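Local structure of serine--tRNA ligase, cytoplasmic (Candida albicans, 3QO8) at residues N125-T130 against R335-V340; K351-A356 against Y364-S369. The protein charges tRNA(Ser) with serine in two steps, first activating serine with ATP as Ser-AMP and then passing it to the acceptor end of the tRNA. One frame throughout, in Å; residues are numbered along the deposited sequence.

Contact 1. Residues N125-T130 against R335-V340; sequences NELVRT and RVVGIV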
loop_
_atom_site.group_PDB
_atom_site.type_symbol
_atom_site.label_atom_id
_atom_site.label_comp_id
_atom_site.label_asym_id
_atom_site.label_seq_id
_atom_site.Cartn_x
_atom_site.Cartn_y
_atom_site.Cartn_z
ATOM N N ASN A 125 -33.534 8.637 1.060
ATOM C CA ASN A 125 -32.562 9.347 0.238
ATOM C C ASN A 125 -33.291 10.086 -0.864
ATOM O O ASN A 125 -34.224 9.554 -1.455
ATOM C CB ASN A 125 -31.572 8.380 -0.417
ATOM C CG ASN A 125 -30.545 7.832 0.557
ATOM O OD1 ASN A 125 -30.425 8.303 1.689
ATOM N ND2 ASN A 125 -29.785 6.834 0.109
ATOM N N GLU A 126 -32.868 11.313 -1.133
ATOM C CA GLU A 126 -33.449 12.105 -2.203
ATOM C C GLU A 126 -32.988 11.563 -3.550
ATOM O O GLU A 126 -31.802 11.303 -3.752
ATOM C CB GLU A 126 -33.029 13.569 -2.050
ATOM C CG GLU A 126 -33.374 14.444 -3.236
ATOM C CD GLU A 126 -32.831 15.851 -3.090
ATOM O OE1 GLU A 126 -32.175 16.124 -2.057
ATOM O OE2 GLU A 126 -33.055 16.676 -4.008
ATOM N N LEU A 127 -33.921 11.372 -4.474
ATOM C CA LEU A 127 -33.546 10.960 -5.819
ATOM C C LEU A 127 -33.289 12.222 -6.613
ATOM O O LEU A 127 -34.221 12.911 -7.017
ATOM C CB LEU A 127 -34.635 10.106 -6.482
ATOM C CG LEU A 127 -34.318 9.685 -7.925
ATOM C CD1 LEU A 127 -33.037 8.830 -8.003
ATOM C CD2 LEU A 127 -35.490 8.956 -8.582
ATOM N N VAL A 128 -32.013 12.545 -6.790
ATOM C CA VAL A 128 -31.610 13.824 -7.369
ATOM C C VAL A 128 -31.682 13.806 -8.896
ATOM O O VAL A 128 -32.307 14.669 -9.504
ATOM C CB VAL A 128 -30.182 14.229 -6.908
ATOM C CG1 VAL A 128 -29.721 15.499 -7.610
ATOM C CG2 VAL A 128 -30.151 14.409 -5.398
ATOM N N ARG A 129 -31.056 12.809 -9.507
ATOM C CA ARG A 129 -30.999 12.723 -10.960
ATOM C C ARG A 129 -30.835 11.277 -11.361
ATOM O O ARG A 129 -30.293 10.471 -10.602
ATOM C CB ARG A 129 -29.805 13.521 -11.502
ATOM C CG ARG A 129 -30.055 15.004 -11.679
ATOM C CD ARG A 129 -28.848 15.710 -12.303
ATOM N NE ARG A 129 -27.663 15.661 -11.451
ATOM C CZ ARG A 129 -27.439 16.497 -10.441
ATOM N NH1 ARG A 129 -28.327 17.439 -10.148
ATOM N NH2 ARG A 129 -26.332 16.390 -9.720
ATOM N N THR A 130 -31.292 10.953 -12.564
ATOM C CA THR A 130 -31.062 9.638 -13.141
ATOM C C THR A 130 -30.480 9.835 -14.534
ATOM O O THR A 130 -30.768 10.829 -15.194
ATOM C CB THR A 130 -32.374 8.821 -13.238
ATOM O OG1 THR A 130 -32.976 8.724 -11.943
ATOM C CG2 THR A 130 -32.087 7.426 -13.738
ATOM N N ARG A 335 -27.754 6.682 -10.908
ATOM C CA ARG A 335 -28.579 7.707 -10.294
ATOM C C ARG A 335 -27.743 8.451 -9.262
ATOM O O ARG A 335 -26.798 7.893 -8.709
ATOM C CB ARG A 335 -29.812 7.096 -9.622
ATOM C CG ARG A 335 -29.498 6.096 -8.517
ATOM C CD ARG A 335 -30.793 5.601 -7.834
ATOM N NE ARG A 335 -30.509 4.775 -6.659
ATOM C CZ ARG A 335 -31.388 3.957 -6.076
ATOM N NH1 ARG A 335 -32.619 3.847 -6.553
ATOM N NH2 ARG A 335 -31.035 3.249 -5.007
ATOM N N VAL A 336 -28.084 9.709 -9.025
ATOM C CA VAL A 336 -27.468 10.500 -7.954
ATOM C C VAL A 336 -28.490 10.675 -6.835
ATOM O O VAL A 336 -29.646 11.073 -7.082
ATOM C CB VAL A 336 -27.032 11.874 -8.475
ATOM C CG1 VAL A 336 -26.439 12.730 -7.341
ATOM C CG2 VAL A 336 -26.008 11.707 -9.601
ATOM N N VAL A 337 -28.080 10.365 -5.612
ATOM C CA VAL A 337 -28.988 10.429 -4.471
ATOM C C VAL A 337 -28.459 11.308 -3.353
ATOM O O VAL A 337 -27.268 11.293 -3.044
ATOM C CB VAL A 337 -29.315 9.014 -3.913
ATOM C CG1 VAL A 337 -29.992 8.163 -4.990
ATOM C CG2 VAL A 337 -28.058 8.319 -3.416
ATOM N N GLY A 338 -29.359 12.068 -2.739
ATOM C CA GLY A 338 -29.017 12.905 -1.607
ATOM C C GLY A 338 -29.148 12.100 -0.330
ATOM O O GLY A 338 -30.249 11.740 0.079
ATOM N N ILE A 339 -28.015 11.825 0.305
ATOM C CA ILE A 339 -27.972 10.955 1.476
ATOM C C ILE A 339 -28.672 11.571 2.695
ATOM O O ILE A 339 -28.458 12.746 3.018
ATOM C CB ILE A 339 -26.494 10.591 1.832
ATOM C CG1 ILE A 339 -25.812 9.914 0.643
ATOM C CG2 ILE A 339 -26.438 9.691 3.059
ATOM C CD1 ILE A 339 -26.492 8.598 0.199
ATOM N N VAL A 340 -29.488 10.770 3.378
ATOM C CA VAL A 340 -30.246 11.251 4.538
ATOM C C VAL A 340 -29.323 11.666 5.682
ATOM O O VAL A 340 -28.213 11.143 5.813
ATOM C CB VAL A 340 -31.250 10.190 5.068
ATOM C CG1 VAL A 340 -32.357 9.939 4.047
ATOM C CG2 VAL A 340 -30.521 8.890 5.426
#
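From Glu126 to Thr130 the chain pairs antiparallel with Arg335-Gly338, a regular ladder until a classic beta bulge places both Val128 and Arg129 opposite Val336. Val336 O accepts two amides, Val128 N at 2.8 Å, in the carbonyl plane, and Arg129 N at 3.3 Å, tilted from it. The extra residue turns Val128 toward the partner strand, where its CB lies 4.1 Å from Val336 CG1 and its CG2 rests 3.6 Å from Gly338 N. One methyl of Val128, CG1, also lies above one face of the Arg129 guanidinium, offset toward its rim; NH2 of that group forms a salt bridge with Glu324 of helix 312-329. Leu127 lies on the face of Val337 and Arg335 and crosses Arg335 at about a right angle, CD1 against Arg335 CD at 3.9 Å. Just before Glu126, Asn125 lies side by side with Ile339, pointing the same way, and its OD1 receives Val340 N at 3.1 Å, the donor tilted 32° from the amide plane; ND2 lies against Ile339 CD1. Side-chain amide thus succeeds backbone carbonyl as acceptor, extending the pairing past Gly338, while the two bonds to Val336 O maintain it through the shift in register.

Contact 2. Residues K351-A356 against Y364-S369; sequences KYDLEA and YKELVS. With MG (magnesium ion), chain C; SSA (5'-O-(N-(L-seryl)-sulfamoyl)adenosine), chain B.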
loop_
_atom_site.group_PDB
_atom_site.type_symbol
_atom_site.label_atom_id
_atom_site.label_comp_id
_atom_site.label_asym_id
_atom_site.label_seq_id
_atom_site.Cartn_x
_atom_site.Cartn_y
_atom_site.Cartn_z
ATOM N N LYS A 351 -24.054 15.345 1.511
ATOM C CA LYS A 351 -23.422 14.311 0.702
ATOM C C LYS A 351 -24.340 13.777 -0.402
ATOM O O LYS A 351 -25.520 13.518 -0.164
ATOM C CB LYS A 351 -22.970 13.159 1.593
ATOM C CG LYS A 351 -22.228 12.059 0.859
ATOM C CD LYS A 351 -21.559 11.141 1.851
ATOM C CE LYS A 351 -22.334 9.861 2.002
ATOM N NZ LYS A 351 -21.795 9.044 3.113
ATOM N N TYR A 352 -23.792 13.631 -1.606
ATOM C CA TYR A 352 -24.480 12.971 -2.718
ATOM C C TYR A 352 -23.717 11.716 -3.042
ATOM O O TYR A 352 -22.489 11.743 -3.097
ATOM C CB TYR A 352 -24.458 13.826 -3.986
ATOM C CG TYR A 352 -25.526 14.893 -4.115
ATOM C CD1 TYR A 352 -26.411 15.170 -3.083
ATOM C CD2 TYR A 352 -25.643 15.627 -5.290
ATOM C CE1 TYR A 352 -27.372 16.154 -3.223
ATOM C CE2 TYR A 352 -26.590 16.606 -5.434
ATOM C CZ TYR A 352 -27.453 16.867 -4.405
ATOM O OH TYR A 352 -28.398 17.850 -4.578
ATOM N N ASP A 353 -24.426 10.623 -3.299
ATOM C CA ASP A 353 -23.770 9.436 -3.821
ATOM C C ASP A 353 -24.196 9.252 -5.275
ATOM O O ASP A 353 -25.344 9.540 -5.646
ATOM C CB ASP A 353 -24.156 8.184 -3.022
ATOM C CG ASP A 353 -23.426 8.079 -1.687
ATOM O OD1 ASP A 353 -22.706 9.030 -1.296
ATOM O OD2 ASP A 353 -23.594 7.039 -1.018
ATOM N N LEU A 354 -23.265 8.805 -6.107
ATOM C CA LEU A 354 -23.616 8.341 -7.433
ATOM C C LEU A 354 -23.612 6.828 -7.305
ATOM O O LEU A 354 -22.629 6.231 -6.863
ATOM C CB LEU A 354 -22.618 8.823 -8.500
ATOM C CG LEU A 354 -22.955 8.447 -9.954
ATOM C CD1 LEU A 354 -22.461 9.497 -10.939
ATOM C CD2 LEU A 354 -22.416 7.072 -10.322
ATOM N N GLU A 355 -24.739 6.225 -7.646
ATOM C CA GLU A 355 -24.914 4.783 -7.593
ATOM C C GLU A 355 -25.177 4.303 -9.009
ATOM O O GLU A 355 -26.124 4.754 -9.664
ATOM C CB GLU A 355 -26.106 4.422 -6.693
ATOM C CG GLU A 355 -26.071 5.048 -5.288
ATOM C CD GLU A 355 -27.306 4.671 -4.478
ATOM O OE1 GLU A 355 -28.380 4.497 -5.089
ATOM O OE2 GLU A 355 -27.201 4.527 -3.246
ATOM N N ALA A 356 -24.333 3.397 -9.487
ATOM C CA ALA A 356 -24.402 2.965 -10.875
ATOM C C ALA A 356 -25.230 1.693 -10.959
ATOM O O ALA A 356 -25.298 0.925 -10.003
ATOM C CB ALA A 356 -23.001 2.706 -11.429
ATOM N N TYR A 364 -28.988 -0.574 -8.227
ATOM C CA TYR A 364 -28.038 0.520 -8.198
ATOM C C TYR A 364 -27.074 0.299 -7.044
ATOM O O TYR A 364 -27.499 0.002 -5.926
ATOM C CB TYR A 364 -28.771 1.835 -7.979
ATOM C CG TYR A 364 -29.504 2.352 -9.199
ATOM C CD1 TYR A 364 -28.799 2.895 -10.275
ATOM C CD2 TYR A 364 -30.897 2.336 -9.259
ATOM C CE1 TYR A 364 -29.460 3.386 -11.383
ATOM C CE2 TYR A 364 -31.572 2.825 -10.368
ATOM C CZ TYR A 364 -30.846 3.352 -11.423
ATOM O OH TYR A 364 -31.479 3.852 -12.525
ATOM N N LYS A 365 -25.779 0.458 -7.307
ATOM C CA LYS A 365 -24.751 0.289 -6.267
ATOM C C LYS A 365 -23.853 1.501 -6.182
ATOM O O LYS A 365 -23.432 2.039 -7.200
ATOM C CB LYS A 365 -23.874 -0.930 -6.560
ATOM C CG LYS A 365 -24.656 -2.216 -6.843
ATOM C CD LYS A 365 -25.135 -2.854 -5.569
ATOM C CE LYS A 365 -24.190 -3.952 -5.124
ATOM N NZ LYS A 365 -24.708 -4.646 -3.911
ATOM N N GLU A 366 -23.531 1.904 -4.962
ATOM C CA GLU A 366 -22.690 3.069 -4.740
ATOM C C GLU A 366 -21.303 2.962 -5.408
ATOM O O GLU A 366 -20.566 2.014 -5.158
ATOM C CB GLU A 366 -22.511 3.256 -3.243
ATOM C CG GLU A 366 -21.567 4.401 -2.897
ATOM C CD GLU A 366 -20.996 4.271 -1.502
ATOM O OE1 GLU A 366 -21.608 3.578 -0.662
ATOM O OE2 GLU A 366 -19.934 4.866 -1.249
ATOM N N LEU A 367 -20.950 3.932 -6.250
ATOM C CA LEU A 367 -19.580 4.024 -6.800
ATOM C C LEU A 367 -18.872 5.307 -6.357
ATOM O O LEU A 367 -17.653 5.420 -6.461
ATOM C CB LEU A 367 -19.592 4.017 -8.332
ATOM C CG LEU A 367 -20.060 2.748 -9.050
ATOM C CD1 LEU A 367 -19.683 2.842 -10.512
ATOM C CD2 LEU A 367 -19.438 1.510 -8.434
ATOM N N VAL A 368 -19.652 6.288 -5.916
ATOM C CA VAL A 368 -19.133 7.614 -5.631
ATOM C C VAL A 368 -19.832 8.241 -4.436
ATOM O O VAL A 368 -21.066 8.181 -4.341
ATOM C CB VAL A 368 -19.319 8.556 -6.856
ATOM C CG1 VAL A 368 -19.071 10.014 -6.467
ATOM C CG2 VAL A 368 -18.410 8.138 -8.009
ATOM N N SER A 369 -19.049 8.831 -3.526
ATOM C CA SER A 369 -19.593 9.756 -2.532
ATOM C C SER A 369 -18.949 11.116 -2.733
ATOM O O SER A 369 -17.738 11.214 -2.913
ATOM C CB SER A 369 -19.325 9.289 -1.100
ATOM O OG SER A 369 -20.180 8.220 -0.750
HETATM MG MG MG C . -19.818 6.326 0.681
HETATM N N10 SSA B . -12.903 10.273 0.201
HETATM C CA SSA B . -14.302 9.881 0.045
HETATM C CB SSA B . -14.757 10.125 -1.394
HETATM O OG SSA B . -14.124 9.189 -2.289
HETATM C C9 SSA B . -14.483 8.433 0.404
HETATM O O9 SSA B . -13.527 7.713 0.664
HETATM N N8 SSA B . -15.735 7.987 0.413
HETATM S S1 SSA B . -16.106 6.430 0.468
HETATM O O1S SSA B . -15.816 5.824 1.736
HETATM O O2S SSA B . -17.493 6.289 0.167
HETATM O "O5'" SSA B . -15.337 5.679 -0.636
HETATM C "C5'" SSA B . -15.376 6.119 -1.983
HETATM C "C4'" SSA B . -15.654 4.922 -2.898
HETATM O "O4'" SSA B . -14.665 3.891 -2.792
HETATM C "C3'" SSA B . -16.957 4.214 -2.600
HETATM O "O3'" SSA B . -18.056 4.961 -3.142
HETATM C "C2'" SSA B . -16.724 2.878 -3.296
HETATM O "O2'" SSA B . -16.931 3.009 -4.716
HETATM C "C1'" SSA B . -15.236 2.617 -3.063
HETATM N N9 SSA B . -15.046 1.734 -1.894
HETATM C C8 SSA B . -15.279 2.034 -0.607
HETATM N N7 SSA B . -14.995 0.951 0.148
HETATM C C5 SSA B . -14.576 -0.020 -0.686
HETATM C C6 SSA B . -14.145 -1.318 -0.490
HETATM N N6 SSA B . -14.105 -1.814 0.766
HETATM N N1 SSA B . -13.774 -2.063 -1.557
HETATM C C2 SSA B . -13.822 -1.553 -2.793
HETATM N N3 SSA B . -14.225 -0.295 -3.011
HETATM C C4 SSA B . -14.617 0.478 -1.972
HETATM O O HOH W 1 -22.165 6.338 1.107
HETATM O O HOH W 2 -19.263 7.921 2.655
HETATM O O HOH W 3 -19.959 4.463 2.370
#
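Asp353 and Ser369 face each other across a non-hydrogen-bonded pair of the hairpin, and the hydroxyl of Ser369 donates to Asp353 OD1 at 2.7 Å from OG, reaching the oxygen from above the carboxylate plane, 51° out of it. Ser369 OG is at the same time a magnesium ligand at 2.4 Å; it is turned anti to its carbonyl carbon (chi1 -75°), which brings it between aspartate and ion. Glu366, extended beyond CG, supplies OE2 to the metal at 2.4 Å, and the same oxygen accepts the ribose O3' of the seryl-sulfamoyl adenosine at 2.7 Å. Asp353 and Glu366 approach obliquely, their carboxylate planes 29° apart and Asp353 OD2 only 4.0 Å from Glu366 OE1. A sulfamoyl oxygen and three waters complete the six ligands; one water donates to Asp353 OD2, and another accepts from Lys351 NZ. On the face of Leu354 and Val368 the contacts between side chains are apolar: Leu354 CB meets Val368 CB; Ala356 CB presses closely on CD1 of Leu367, a bulge residue. This classic bulge sets Leu367 and Val368 together opposite Leu354, whose carbonyl takes both amides in its plane, while Leu367 O receives the ribose O2'. At the far end, the Tyr364 side chain crosses that of Glu355, whose carboxylate is salt-bridged to Arg335, at about a right angle; Tyr364 CD1 also approaches the backbone oxygen Glu355 O at 3.3 Å. Asp353 is therefore a second-shell residue that probably positions the Ser369 hydroxyl and a metal-bound water, and magnesium probably offsets the repulsion between the two acidic groups in this class II active site.

Overall arrangement
The two contacts are successive antiparallel steps across one mixed sheet: strand 126-131 pairs only with 334-338, which puts contact 1 at the border; 334-338 in turn pairs with 350-358, and contact 2 lies farther in, beside the ligand. Arg335 NE joins them by a salt bridge to Glu355 OE1, and Ile339 CD1 packs on Asp353 OD2. Both use a classic bulge in which one carbonyl accepts two amides, yet they differ in chemistry. Contact 1 has three exposed residues and relies on backbone pairing, small apolar contacts and an asparagine acceptor; contact 2, with none exposed, gathers carboxylates, a hydroxyl and magnesium on one face, with Leu354 packed on Val368 on the other. The same pairing scheme thus serves both sheet edge and active site.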